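Local atomic coordinates of type III Pentaketide Synthase (Neurospora crassa, PDB entry 3EUO), a protein that probably acts as a chalcone/stilbene synthase-family acyltransferase that builds pentaketides by type III polyketide synthesis. Residues L8-P13 / V338-R343; M317-D322 / K345-L350; R90-E95 / A205-L210; A271-S276 / M373-R378; G118-V123 / K135-G140. One frame throughout, in Å; residues are numbered along the deposited sequence.

Contact 1 (L8-P13 / V338-R343)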
# COMPACT_ATOMS: atom_id res chain seq x y z
N LEU A 8 -18.53 -7.76 -10.84
CA LEU A 8 -17.92 -6.44 -11.02
C LEU A 8 -18.95 -5.41 -10.59
O LEU A 8 -20.15 -5.61 -10.78
CB LEU A 8 -17.52 -6.19 -12.48
CG LEU A 8 -16.57 -7.15 -13.20
CD1 LEU A 8 -17.34 -8.25 -13.93
CD2 LEU A 8 -15.69 -6.38 -14.18
N GLY A 9 -18.46 -4.31 -10.03
CA GLY A 9 -19.31 -3.19 -9.66
C GLY A 9 -18.59 -1.87 -9.86
O GLY A 9 -17.37 -1.78 -9.67
N VAL A 10 -19.35 -0.86 -10.25
CA VAL A 10 -18.79 0.46 -10.53
C VAL A 10 -19.75 1.49 -9.96
O VAL A 10 -20.97 1.35 -10.09
CB VAL A 10 -18.61 0.68 -12.05
CG1 VAL A 10 -18.05 2.09 -12.34
CG2 VAL A 10 -17.70 -0.39 -12.65
N GLN A 11 -19.19 2.51 -9.32
CA GLN A 11 -20.01 3.61 -8.84
C GLN A 11 -19.32 4.94 -9.08
O GLN A 11 -18.35 5.30 -8.40
CB GLN A 11 -20.37 3.44 -7.35
CG GLN A 11 -21.31 4.52 -6.81
CD GLN A 11 -22.71 4.44 -7.42
OE1 GLN A 11 -23.20 3.36 -7.76
NE2 GLN A 11 -23.35 5.59 -7.54
N TYR A 12 -19.83 5.66 -10.07
CA TYR A 12 -19.41 7.03 -10.31
C TYR A 12 -20.18 7.95 -9.37
O TYR A 12 -21.30 7.61 -8.96
CB TYR A 12 -19.65 7.41 -11.78
CG TYR A 12 -18.64 6.83 -12.75
CD1 TYR A 12 -17.36 7.40 -12.88
CD2 TYR A 12 -18.95 5.72 -13.55
CE1 TYR A 12 -16.42 6.87 -13.78
CE2 TYR A 12 -18.02 5.19 -14.45
CZ TYR A 12 -16.75 5.76 -14.55
OH TYR A 12 -15.83 5.23 -15.44
N PRO A 13 -19.59 9.10 -9.00
CA PRO A 13 -20.29 10.09 -8.19
C PRO A 13 -21.42 10.79 -8.97
O PRO A 13 -21.57 10.54 -10.17
CB PRO A 13 -19.18 11.08 -7.81
CG PRO A 13 -18.15 10.91 -8.88
CD PRO A 13 -18.20 9.50 -9.32
N VAL A 338 -14.01 -0.08 -17.29
CA VAL A 338 -13.87 -0.59 -18.66
C VAL A 338 -14.30 -2.07 -18.78
O VAL A 338 -15.12 -2.41 -19.65
CB VAL A 338 -12.44 -0.37 -19.21
CG1 VAL A 338 -12.24 -1.05 -20.56
CG2 VAL A 338 -12.13 1.14 -19.31
N LEU A 339 -13.79 -2.93 -17.91
CA LEU A 339 -14.16 -4.35 -17.93
C LEU A 339 -15.65 -4.61 -17.66
O LEU A 339 -16.26 -5.52 -18.25
CB LEU A 339 -13.30 -5.17 -16.97
CG LEU A 339 -11.84 -5.35 -17.40
CD1 LEU A 339 -11.06 -5.89 -16.22
CD2 LEU A 339 -11.73 -6.29 -18.60
N ASN A 340 -16.24 -3.79 -16.78
CA ASN A 340 -17.67 -3.86 -16.51
C ASN A 340 -18.48 -3.45 -17.74
O ASN A 340 -19.43 -4.11 -18.14
CB ASN A 340 -18.03 -2.97 -15.31
CG ASN A 340 -19.46 -3.15 -14.85
OD1 ASN A 340 -19.95 -4.28 -14.72
ND2 ASN A 340 -20.14 -2.04 -14.59
N ARG A 341 -18.07 -2.34 -18.36
CA ARG A 341 -18.79 -1.81 -19.52
C ARG A 341 -18.65 -2.73 -20.74
O ARG A 341 -19.59 -2.87 -21.51
CB ARG A 341 -18.30 -0.40 -19.84
CG ARG A 341 -18.99 0.28 -21.02
CD ARG A 341 -20.37 0.82 -20.66
NE ARG A 341 -20.89 1.68 -21.73
CZ ARG A 341 -22.04 1.51 -22.36
NH1 ARG A 341 -22.85 0.50 -22.04
NH2 ARG A 341 -22.40 2.35 -23.32
N LEU A 342 -17.48 -3.35 -20.89
CA LEU A 342 -17.20 -4.21 -22.05
C LEU A 342 -18.24 -5.32 -22.22
O LEU A 342 -18.60 -5.67 -23.34
CB LEU A 342 -15.80 -4.81 -21.96
CG LEU A 342 -15.29 -5.69 -23.11
CD1 LEU A 342 -15.21 -4.91 -24.42
CD2 LEU A 342 -13.95 -6.31 -22.77
N ARG A 343 -18.72 -5.86 -21.10
CA ARG A 343 -19.63 -7.01 -21.17
C ARG A 343 -21.11 -6.62 -21.26
O ARG A 343 -21.98 -7.48 -21.16
CB ARG A 343 -19.36 -8.01 -20.03
CG ARG A 343 -19.31 -7.42 -18.61
CD ARG A 343 -20.67 -6.96 -18.11
NE ARG A 343 -20.65 -6.55 -16.70
CZ ARG A 343 -20.84 -7.36 -15.66
NH1 ARG A 343 -21.06 -8.66 -15.84
NH2 ARG A 343 -20.80 -6.88 -14.43

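Contact 2 (M317-D322 / K345-L350)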
# COMPACT_ATOMS: atom_id res chain seq x y z
N MET A 317 -11.06 -1.33 -28.76
CA MET A 317 -11.06 -0.78 -27.41
C MET A 317 -12.31 0.06 -27.13
O MET A 317 -12.22 1.08 -26.45
CB MET A 317 -9.81 0.09 -27.19
CG MET A 317 -8.49 -0.65 -27.22
SD MET A 317 -7.07 0.49 -27.23
CE MET A 317 -7.65 1.72 -28.31
N ARG A 318 -13.46 -0.39 -27.62
CA ARG A 318 -14.73 0.37 -27.54
C ARG A 318 -15.15 0.79 -26.12
O ARG A 318 -15.66 1.90 -25.92
CB ARG A 318 -15.86 -0.40 -28.23
CG ARG A 318 -16.15 -1.77 -27.62
CD ARG A 318 -16.94 -2.63 -28.58
NE ARG A 318 -17.06 -4.01 -28.13
CZ ARG A 318 -16.12 -4.94 -28.26
NH1 ARG A 318 -14.95 -4.64 -28.82
NH2 ARG A 318 -16.33 -6.17 -27.83
N ALA A 319 -14.96 -0.10 -25.15
CA ALA A 319 -15.28 0.21 -23.76
C ALA A 319 -14.32 1.24 -23.14
O ALA A 319 -14.72 2.02 -22.26
CB ALA A 319 -15.31 -1.07 -22.93
N SER A 320 -13.08 1.26 -23.62
CA SER A 320 -12.08 2.24 -23.19
C SER A 320 -12.47 3.62 -23.69
O SER A 320 -12.45 4.58 -22.93
CB SER A 320 -10.70 1.86 -23.72
OG SER A 320 -10.27 0.62 -23.19
N TYR A 321 -12.85 3.71 -24.96
CA TYR A 321 -13.40 4.94 -25.52
C TYR A 321 -14.65 5.42 -24.79
O TYR A 321 -14.79 6.61 -24.52
CB TYR A 321 -13.68 4.79 -27.02
CG TYR A 321 -12.46 5.11 -27.85
CD1 TYR A 321 -11.68 4.09 -28.41
CD2 TYR A 321 -12.08 6.43 -28.07
CE1 TYR A 321 -10.56 4.39 -29.17
CE2 TYR A 321 -10.96 6.74 -28.83
CZ TYR A 321 -10.20 5.71 -29.38
OH TYR A 321 -9.08 6.01 -30.13
N ASP A 322 -15.56 4.49 -24.50
CA ASP A 322 -16.81 4.82 -23.82
C ASP A 322 -16.57 5.45 -22.46
O ASP A 322 -17.18 6.46 -22.12
CB ASP A 322 -17.67 3.56 -23.67
CG ASP A 322 -19.00 3.85 -23.01
OD1 ASP A 322 -19.96 4.17 -23.74
OD2 ASP A 322 -19.10 3.75 -21.76
N LYS A 345 -24.53 -5.11 -23.27
CA LYS A 345 -25.07 -5.38 -24.61
C LYS A 345 -24.74 -4.33 -25.67
O LYS A 345 -24.46 -4.67 -26.82
CB LYS A 345 -26.59 -5.60 -24.56
CG LYS A 345 -27.05 -6.78 -23.71
CD LYS A 345 -26.79 -8.13 -24.37
CE LYS A 345 -27.31 -9.29 -23.51
NZ LYS A 345 -26.55 -9.44 -22.23
N ASP A 346 -24.76 -3.05 -25.30
CA ASP A 346 -24.51 -2.02 -26.31
C ASP A 346 -23.04 -1.96 -26.73
O ASP A 346 -22.71 -1.44 -27.80
CB ASP A 346 -25.07 -0.64 -25.92
CG ASP A 346 -24.59 -0.17 -24.57
OD1 ASP A 346 -23.65 -0.78 -24.03
OD2 ASP A 346 -25.17 0.81 -24.05
N MET A 347 -22.16 -2.52 -25.91
CA MET A 347 -20.77 -2.72 -26.32
C MET A 347 -20.63 -3.92 -27.27
O MET A 347 -19.91 -3.84 -28.26
CB MET A 347 -19.82 -2.81 -25.11
CG MET A 347 -19.57 -1.45 -24.40
SD MET A 347 -18.83 -0.12 -25.39
CE MET A 347 -20.27 0.91 -25.73
N ASP A 348 -21.36 -5.01 -26.99
CA ASP A 348 -21.41 -6.15 -27.91
C ASP A 348 -21.74 -5.69 -29.33
O ASP A 348 -21.20 -6.22 -30.31
CB ASP A 348 -22.43 -7.21 -27.45
CG ASP A 348 -22.03 -7.90 -26.15
OD1 ASP A 348 -20.87 -7.76 -25.70
OD2 ASP A 348 -22.89 -8.61 -25.58
N ALA A 349 -22.61 -4.68 -29.42
CA ALA A 349 -23.08 -4.13 -30.70
C ALA A 349 -22.01 -3.40 -31.50
O ALA A 349 -22.16 -3.18 -32.71
CB ALA A 349 -24.28 -3.22 -30.47
N LEU A 350 -20.92 -3.01 -30.84
CA LEU A 350 -19.84 -2.31 -31.50
C LEU A 350 -18.59 -3.18 -31.72
O LEU A 350 -17.55 -2.67 -32.13
CB LEU A 350 -19.48 -1.02 -30.74
CG LEU A 350 -20.54 0.08 -30.72
CD1 LEU A 350 -20.26 1.08 -29.61
CD2 LEU A 350 -20.65 0.77 -32.08
O HOH W 1 -18.61 -6.28 -26.04

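Contact 3 (R90-E95 / A205-L210)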
# COMPACT_ATOMS: atom_id res chain seq x y z
N ARG A 90 -20.41 -3.49 -3.00
CA ARG A 90 -21.70 -4.15 -2.80
C ARG A 90 -22.21 -4.80 -4.08
O ARG A 90 -22.71 -5.92 -4.05
CB ARG A 90 -22.75 -3.17 -2.28
CG ARG A 90 -22.63 -2.83 -0.80
CD ARG A 90 -23.88 -2.07 -0.31
NE ARG A 90 -23.69 -1.49 1.02
CZ ARG A 90 -23.73 -2.17 2.17
NH1 ARG A 90 -23.97 -3.48 2.18
NH2 ARG A 90 -23.53 -1.53 3.32
N LYS A 91 -22.10 -4.09 -5.19
CA LYS A 91 -22.62 -4.57 -6.47
C LYS A 91 -21.79 -5.73 -7.02
O LYS A 91 -22.33 -6.68 -7.59
CB LYS A 91 -22.72 -3.43 -7.49
CG LYS A 91 -23.79 -2.41 -7.12
CD LYS A 91 -24.07 -1.41 -8.23
CE LYS A 91 -23.02 -0.33 -8.33
NZ LYS A 91 -23.43 0.75 -9.30
N ALA A 92 -20.47 -5.65 -6.84
CA ALA A 92 -19.58 -6.73 -7.22
C ALA A 92 -19.91 -7.99 -6.43
O ALA A 92 -20.04 -9.07 -7.00
CB ALA A 92 -18.12 -6.33 -7.02
N MET A 93 -20.07 -7.84 -5.11
CA MET A 93 -20.44 -8.97 -4.24
C MET A 93 -21.80 -9.54 -4.61
O MET A 93 -21.99 -10.76 -4.63
CB MET A 93 -20.40 -8.56 -2.76
CG MET A 93 -18.99 -8.22 -2.23
SD MET A 93 -19.02 -7.52 -0.54
CE MET A 93 -19.52 -8.96 0.40
N ALA A 94 -22.75 -8.66 -4.91
CA ALA A 94 -24.11 -9.07 -5.29
C ALA A 94 -24.12 -9.92 -6.56
O ALA A 94 -24.80 -10.94 -6.62
CB ALA A 94 -25.02 -7.85 -5.45
N GLU A 95 -23.35 -9.50 -7.56
CA GLU A 95 -23.25 -10.25 -8.80
C GLU A 95 -22.59 -11.61 -8.56
O GLU A 95 -22.97 -12.60 -9.18
CB GLU A 95 -22.48 -9.47 -9.87
CG GLU A 95 -22.32 -10.26 -11.18
CD GLU A 95 -21.86 -9.40 -12.34
OE1 GLU A 95 -20.98 -8.53 -12.15
OE2 GLU A 95 -22.37 -9.62 -13.47
N ALA A 205 -15.24 4.85 -8.21
CA ALA A 205 -14.82 3.64 -7.51
C ALA A 205 -15.29 2.45 -8.31
O ALA A 205 -16.36 2.48 -8.91
CB ALA A 205 -15.38 3.59 -6.10
N SER A 206 -14.47 1.41 -8.33
CA SER A 206 -14.83 0.20 -9.05
C SER A 206 -14.25 -1.00 -8.32
O SER A 206 -13.23 -0.89 -7.65
CB SER A 206 -14.31 0.24 -10.48
OG SER A 206 -12.91 0.40 -10.50
N ALA A 207 -14.92 -2.14 -8.45
CA ALA A 207 -14.51 -3.34 -7.74
C ALA A 207 -14.79 -4.59 -8.54
O ALA A 207 -15.70 -4.61 -9.38
CB ALA A 207 -15.21 -3.41 -6.38
N VAL A 208 -13.97 -5.62 -8.31
CA VAL A 208 -14.25 -6.96 -8.81
C VAL A 208 -14.09 -7.96 -7.67
O VAL A 208 -13.40 -7.70 -6.68
CB VAL A 208 -13.37 -7.38 -10.02
CG1 VAL A 208 -13.53 -6.39 -11.19
CG2 VAL A 208 -11.90 -7.54 -9.63
N ILE A 209 -14.76 -9.10 -7.81
CA ILE A 209 -14.49 -10.24 -6.95
C ILE A 209 -13.64 -11.22 -7.75
O ILE A 209 -14.03 -11.62 -8.85
CB ILE A 209 -15.78 -10.96 -6.51
CG1 ILE A 209 -16.71 -9.98 -5.76
CG2 ILE A 209 -15.43 -12.20 -5.69
CD1 ILE A 209 -16.08 -9.35 -4.49
N LEU A 210 -12.46 -11.55 -7.21
CA LEU A 210 -11.64 -12.61 -7.80
C LEU A 210 -11.71 -13.84 -6.91
O LEU A 210 -11.39 -13.77 -5.72
CB LEU A 210 -10.18 -12.18 -7.96
CG LEU A 210 -9.29 -13.11 -8.81
CD1 LEU A 210 -9.71 -13.10 -10.29
CD2 LEU A 210 -7.82 -12.73 -8.68

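Contact 4 (A271-S276 / M373-R378)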
# COMPACT_ATOMS: atom_id res chain seq x y z
N ALA A 271 3.76 -9.53 -26.44
CA ALA A 271 4.45 -10.73 -26.95
C ALA A 271 4.78 -11.70 -25.83
O ALA A 271 4.62 -12.92 -25.97
CB ALA A 271 5.71 -10.35 -27.72
N ASP A 272 5.25 -11.16 -24.71
CA ASP A 272 5.58 -11.97 -23.53
C ASP A 272 4.34 -12.57 -22.87
O ASP A 272 4.34 -13.75 -22.49
CB ASP A 272 6.38 -11.14 -22.53
CG ASP A 272 7.83 -10.98 -22.95
OD1 ASP A 272 8.30 -11.77 -23.80
OD2 ASP A 272 8.49 -10.07 -22.43
N LEU A 273 3.28 -11.77 -22.76
CA LEU A 273 1.99 -12.23 -22.26
C LEU A 273 1.45 -13.39 -23.09
O LEU A 273 1.07 -14.43 -22.56
CB LEU A 273 0.97 -11.08 -22.25
CG LEU A 273 -0.46 -11.41 -21.83
CD1 LEU A 273 -0.53 -11.69 -20.34
CD2 LEU A 273 -1.42 -10.29 -22.21
N LEU A 274 1.44 -13.18 -24.41
CA LEU A 274 0.86 -14.16 -25.32
C LEU A 274 1.67 -15.46 -25.36
O LEU A 274 1.09 -16.54 -25.35
CB LEU A 274 0.70 -13.56 -26.72
CG LEU A 274 -0.01 -14.38 -27.79
CD1 LEU A 274 -1.45 -14.68 -27.40
CD2 LEU A 274 0.03 -13.64 -29.10
N SER A 275 3.00 -15.35 -25.39
CA SER A 275 3.85 -16.54 -25.47
C SER A 275 3.76 -17.43 -24.22
O SER A 275 3.88 -18.65 -24.32
CB SER A 275 5.30 -16.18 -25.79
OG SER A 275 5.92 -15.51 -24.72
N SER A 276 3.53 -16.81 -23.07
CA SER A 276 3.38 -17.55 -21.81
C SER A 276 2.13 -18.44 -21.81
O SER A 276 2.11 -19.47 -21.13
CB SER A 276 3.36 -16.61 -20.60
OG SER A 276 2.18 -15.82 -20.54
N MET A 373 -0.29 -5.81 -17.81
CA MET A 373 -1.19 -6.46 -18.76
C MET A 373 -1.77 -7.72 -18.14
O MET A 373 -1.12 -8.37 -17.32
CB MET A 373 -0.48 -6.84 -20.07
CG MET A 373 -0.36 -5.74 -21.09
SD MET A 373 0.04 -6.33 -22.78
CE MET A 373 0.56 -4.77 -23.48
N CYS A 374 -2.99 -8.06 -18.54
CA CYS A 374 -3.59 -9.33 -18.16
C CYS A 374 -4.33 -9.94 -19.34
O CYS A 374 -4.75 -9.22 -20.27
CB CYS A 374 -4.53 -9.15 -16.96
SG CYS A 374 -5.99 -8.16 -17.28
N MET A 375 -4.46 -11.26 -19.32
CA MET A 375 -5.28 -11.95 -20.30
C MET A 375 -6.50 -12.54 -19.61
O MET A 375 -6.36 -13.32 -18.67
CB MET A 375 -4.48 -13.07 -20.99
CG MET A 375 -5.28 -13.80 -22.09
SD MET A 375 -5.64 -12.82 -23.57
CE MET A 375 -4.04 -12.95 -24.38
N LEU A 376 -7.68 -12.15 -20.09
CA LEU A 376 -8.94 -12.67 -19.57
C LEU A 376 -9.63 -13.50 -20.64
O LEU A 376 -9.53 -13.21 -21.83
CB LEU A 376 -9.87 -11.53 -19.15
CG LEU A 376 -9.31 -10.52 -18.14
CD1 LEU A 376 -10.21 -9.30 -18.04
CD2 LEU A 376 -9.15 -11.17 -16.77
N LYS A 377 -10.32 -14.55 -20.19
CA LYS A 377 -11.21 -15.30 -21.06
C LYS A 377 -12.62 -14.89 -20.67
O LYS A 377 -13.01 -14.98 -19.50
CB LYS A 377 -10.99 -16.81 -20.91
CG LYS A 377 -11.82 -17.67 -21.88
CD LYS A 377 -11.45 -19.14 -21.77
CE LYS A 377 -12.23 -20.00 -22.76
NZ LYS A 377 -13.59 -20.34 -22.25
N ARG A 378 -13.38 -14.42 -21.64
CA ARG A 378 -14.74 -13.99 -21.39
C ARG A 378 -15.69 -15.17 -21.55
O ARG A 378 -15.70 -15.83 -22.60
CB ARG A 378 -15.11 -12.85 -22.34
CG ARG A 378 -16.52 -12.33 -22.14
CD ARG A 378 -16.74 -11.11 -23.00
NE ARG A 378 -18.14 -10.72 -23.04
CZ ARG A 378 -18.58 -9.63 -23.66
NH1 ARG A 378 -17.74 -8.83 -24.30
NH2 ARG A 378 -19.88 -9.35 -23.65

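Contact 5 (G118-V123 / K135-G140)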
# COMPACT_ATOMS: atom_id res chain seq x y z
N GLY A 118 -6.17 2.97 6.90
CA GLY A 118 -6.45 3.25 5.48
C GLY A 118 -7.93 3.15 5.15
O GLY A 118 -8.72 2.60 5.94
N TYR A 119 -8.31 3.68 3.99
CA TYR A 119 -9.72 3.80 3.64
C TYR A 119 -10.39 2.45 3.52
O TYR A 119 -11.60 2.33 3.74
CB TYR A 119 -9.92 4.63 2.36
CG TYR A 119 -9.84 3.85 1.05
CD1 TYR A 119 -10.98 3.26 0.49
CD2 TYR A 119 -8.62 3.73 0.36
CE1 TYR A 119 -10.91 2.56 -0.71
CE2 TYR A 119 -8.54 3.03 -0.86
CZ TYR A 119 -9.69 2.45 -1.38
OH TYR A 119 -9.62 1.76 -2.57
N ASP A 120 -9.60 1.43 3.19
CA ASP A 120 -10.11 0.07 3.04
C ASP A 120 -10.75 -0.44 4.33
O ASP A 120 -11.75 -1.16 4.28
CB ASP A 120 -9.03 -0.89 2.52
CG ASP A 120 -7.80 -0.97 3.42
OD1 ASP A 120 -7.49 0.00 4.15
OD2 ASP A 120 -7.13 -2.03 3.39
N HIS A 121 -10.18 -0.06 5.47
CA HIS A 121 -10.77 -0.41 6.76
C HIS A 121 -12.23 0.01 6.85
O HIS A 121 -13.11 -0.79 7.21
CB HIS A 121 -10.00 0.22 7.91
CG HIS A 121 -10.65 -0.01 9.24
ND1 HIS A 121 -11.54 0.88 9.79
CD2 HIS A 121 -10.59 -1.06 10.08
CE1 HIS A 121 -11.99 0.39 10.94
NE2 HIS A 121 -11.42 -0.78 11.14
N TYR A 122 -12.49 1.28 6.52
CA TYR A 122 -13.82 1.87 6.65
C TYR A 122 -14.79 1.24 5.66
O TYR A 122 -15.95 0.94 6.01
CB TYR A 122 -13.74 3.39 6.48
CG TYR A 122 -12.87 4.05 7.53
CD1 TYR A 122 -13.42 4.55 8.71
CD2 TYR A 122 -11.49 4.15 7.35
CE1 TYR A 122 -12.61 5.15 9.69
CE2 TYR A 122 -10.67 4.74 8.32
CZ TYR A 122 -11.25 5.24 9.48
OH TYR A 122 -10.44 5.82 10.44
N VAL A 123 -14.32 0.97 4.44
CA VAL A 123 -15.14 0.28 3.44
C VAL A 123 -15.53 -1.12 3.94
O VAL A 123 -16.71 -1.48 3.94
CB VAL A 123 -14.44 0.17 2.06
CG1 VAL A 123 -15.31 -0.64 1.07
CG2 VAL A 123 -14.16 1.56 1.49
N LYS A 135 -6.20 -7.81 4.61
CA LYS A 135 -6.25 -6.64 3.74
C LYS A 135 -4.86 -6.26 3.23
O LYS A 135 -3.85 -6.45 3.90
CB LYS A 135 -6.90 -5.43 4.43
CG LYS A 135 -8.32 -5.64 4.94
CD LYS A 135 -8.87 -4.36 5.53
CE LYS A 135 -8.22 -4.09 6.92
NZ LYS A 135 -8.63 -2.78 7.43
N VAL A 136 -4.86 -5.73 2.00
CA VAL A 136 -3.70 -5.13 1.36
C VAL A 136 -4.18 -3.81 0.77
O VAL A 136 -5.06 -3.79 -0.11
CB VAL A 136 -3.15 -6.04 0.22
CG1 VAL A 136 -2.17 -5.27 -0.67
CG2 VAL A 136 -2.49 -7.29 0.79
N LEU A 137 -3.61 -2.71 1.27
CA LEU A 137 -3.84 -1.39 0.68
C LEU A 137 -2.60 -0.96 -0.06
O LEU A 137 -1.60 -0.59 0.56
CB LEU A 137 -4.23 -0.34 1.74
CG LEU A 137 -4.42 1.11 1.25
CD1 LEU A 137 -5.50 1.22 0.17
CD2 LEU A 137 -4.72 2.05 2.41
N LEU A 138 -2.68 -0.98 -1.39
CA LEU A 138 -1.55 -0.61 -2.23
C LEU A 138 -1.32 0.89 -2.28
O LEU A 138 -2.28 1.67 -2.29
CB LEU A 138 -1.75 -1.13 -3.66
CG LEU A 138 -1.91 -2.64 -3.80
CD1 LEU A 138 -2.13 -2.99 -5.27
CD2 LEU A 138 -0.67 -3.38 -3.27
N HIS A 139 -0.05 1.28 -2.34
CA HIS A 139 0.33 2.67 -2.53
C HIS A 139 1.40 2.77 -3.60
O HIS A 139 1.98 1.77 -4.00
CB HIS A 139 0.85 3.25 -1.21
CG HIS A 139 0.54 4.70 -1.03
ND1 HIS A 139 1.51 5.69 -1.07
CD2 HIS A 139 -0.63 5.34 -0.79
CE1 HIS A 139 0.95 6.86 -0.86
NE2 HIS A 139 -0.35 6.68 -0.70
N GLY A 140 1.66 3.99 -4.08
CA GLY A 140 2.82 4.25 -4.93
C GLY A 140 2.65 4.06 -6.43
O GLY A 140 3.57 4.36 -7.19
O HOH W 2 -7.71 -3.57 1.24

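Contact 1 (L8-P13 / V338-R343)
Strand 4-11 of the large mixed sheet is backed here by helix 334-342, with Leu8 and Val10 pressing onto Asn340 and its neighbours. The short segments cross at 111°, their axes 8.2 Å apart. Leu8 makes most of the contact: its CD2 rests 3.7 Å from Asn340 N and also meets Leu339 CB, while its CD1 lies over one face of the Arg343 guanidinium, 3.8 Å from Arg343 NH2 and offset toward the rim. Val10 CG2 comes up to the amide, 3.5 Å from Asn340 ND2. That amide is fixed by the arginine, whose NE and NH2 both grip Asn340 OD1 side-on. Arg343 NH2 donates the straighter bond, at 2.8 Å from Asn340 OD1 and running almost straight on from the C=O. NE comes from above the carbonyl plane. With chi1 at 51° and the chain bent at chi2, Arg343 folds back to Asn340; its NH2 also pairs with Glu95. The polar groups are tied together beside Leu8 and Val10, in a helix-on-sheet layer of the thiolase fold.

Contact 2 (M317-D322 / K345-L350)
Arg318 lays its aliphatic chain along Met347, the two side chains running past each other in opposite directions with Arg318 CG 3.9 Å from Met347 SD. Further out, Arg318 CD packs 3.7 Å from Leu350 CB. Because the chain is extended from CG to NE, the guanidinium brings its edge to the backbone of Met347, where Arg318 NE makes a weak hydrogen bond to Met347 O (2.9 Å, 128° at the hydrogen). Arg318 NH2 donates to a water, 2.9 Å away, that in turn donates to Asp348 OD1. NH1 turns the other way, to Asp292 and the backbone oxygen of Glu315. At the far end of Met347 the bent chain places CE 3.8 Å from Asp322 OD1, a carboxylate whose salt bridge is with Arg341. An alanine in place of Arg318 would probably leave Asp292 without its charged mate and open a gap beside Met347 and Leu350. A buried arginine thus joins helices 318-327 and 345-348 in the C-terminal half of the thiolase fold.

Contact 3 (R90-E95 / A205-L210)
The flat groups in this contact are peptide planes, and each takes an aliphatic carbon of the partner segment over one face: Ala92 CB sits above the peptide linking Ala207 to Val208, 3.8 Å from Ala207 O, and Ile209 CG1 sits above the one linking Ala92 to Met93, 3.7 Å from Ala92 O. No ring takes part, and no hydrogen bond crosses. The small Ala92 methyl lets helix and strand come close: their axes approach to 7.2 Å at an angle of 29°, running roughly in the same direction. Ala92 CB also meets Ala207 CB at 4.2 Å and Ile209 CG1 at 4.1 Å, so a single methyl lies between two successive inward-facing residues of the strand. Beside it, Ile209 CD1 reaches Met93 CG at 3.9 Å. Ile209 holds CG1 opposite its carbonyl carbon (chi1 -58°), which sets the ethyl branch against the helix; the rest of Met93 turns off toward Ile103 and Leu129. Val208 points from the other face of the sheet, onto Leu150 of helix 145-162. Helices therefore cover both faces of this strand, 70-96 on one and 145-162 on the other, the alternating helix and sheet layers of the thiolase fold.

Contact 4 (A271-S276 / M373-R378)
Helix 271-276 runs along strand 373-378 at 38° between their directions, with the axes 9.1 Å apart at closest approach and Leu273 and Met373 nearest by their CA atoms, at 7.5 Å. The gap between the backbones is filled by side chains, and Leu273 does most of that work. Its two methyls lie side by side on the strand: Leu273 CD2 is 4.0 Å from Cys374 O and 4.2 Å from Met373 CB, whereas Leu273 CD1 is 4.2 Å from Met375 CB. In Leu273, CG anti to the backbone N (chi1 176°) carries both methyls onto the strand. Met375 answers from the sheet: its chain, folded at chi2 and chi3, swings the terminal methyl back so that Met375 CE comes within 4.3 Å of Leu274 CD1. Met373 points its CB at the helix but sends the rest of its extended chain away, toward Leu266 and Tyr270 of the same helix 258-277. Val361 of strand 359-366 lies against both Leu273 and Met375, and Phe291 against Leu274 and Met375. Near the helix end, Ser276 OG donates to Leu273 O at 2.7 Å, so this hydroxyl is satisfied within its own helix. No hydrogen bond passes between the two segments; leucine methyls and flexible methionine chains meet in ordinary van der Waals contact, which is consistent with shape and exclusion of water holding helix to sheet here.

Contact 5 (G118-V123 / K135-G140)
Helix 119-123 and strand 135-138 run at 135° to each other, their axes 9.3 Å apart, with Asp120 facing Leu137. The Asp120 carboxylate spreads across the strand's side chains: its OD2 lies 3.6 Å from Lys135 CB and 3.7 Å from Leu137 CB, and a water sits 2.7 Å from OD2, close to Val136 O as well. The Lys135 chain, bent at chi3, climbs past the carboxylate until Lys135 NZ comes beside the next residue, 3.3 Å from His121 CB. Lys135 NZ stays 4.4 Å from Asp120 OD2, too far for a salt bridge, although the opposite charges probably still attract. Replacing Asp120 with an alanine would probably leave the water without a carboxylate partner and Lys135 without its nearby countercharge. Both segments belong to the beta-alpha-beta crossover formed by strand 105-109, helix 119-127 and strand 134-138, whose two strands lie parallel in the sheet. Leu137 fills the rest of the interface by dividing its methyls. Leu137 CD1 touches Tyr119 CE2 at 3.7 Å, on a ring whose hydroxyl is bonded to Thr109 O, while Leu137 CD2 lies 3.7 Å from Gly118 CA, where a beta carbon would run into it. Along the strand, Leu137 and His139 make backbone hydrogen bonds to the second subunit.

Overall arrangement
Contacts 1, 3, 4 and 5 all set a helix on the same sheet. Contacts 1 and 3 act on neighbouring strands, 4-11 and 204-211, and touch through Gly9 and Ala207; contact 4 lies further along the sheet, and contact 5 at strand 134-138, outermost within this chain and beside the second subunit. Contact 2 joins helices only, tied to contact 1 by Arg341 with Asp322 and Asp346, and to contact 4 by Asp348 with Arg378. Contacts 2 to 5 are buried and contact 1 partly so; 3 and 4 meet through apolar side chains, while 1, 2 and 5 also carry arginine, lysine or carboxylate groups. Contacts 2 and 5 lie farthest apart, centres about 31 Å.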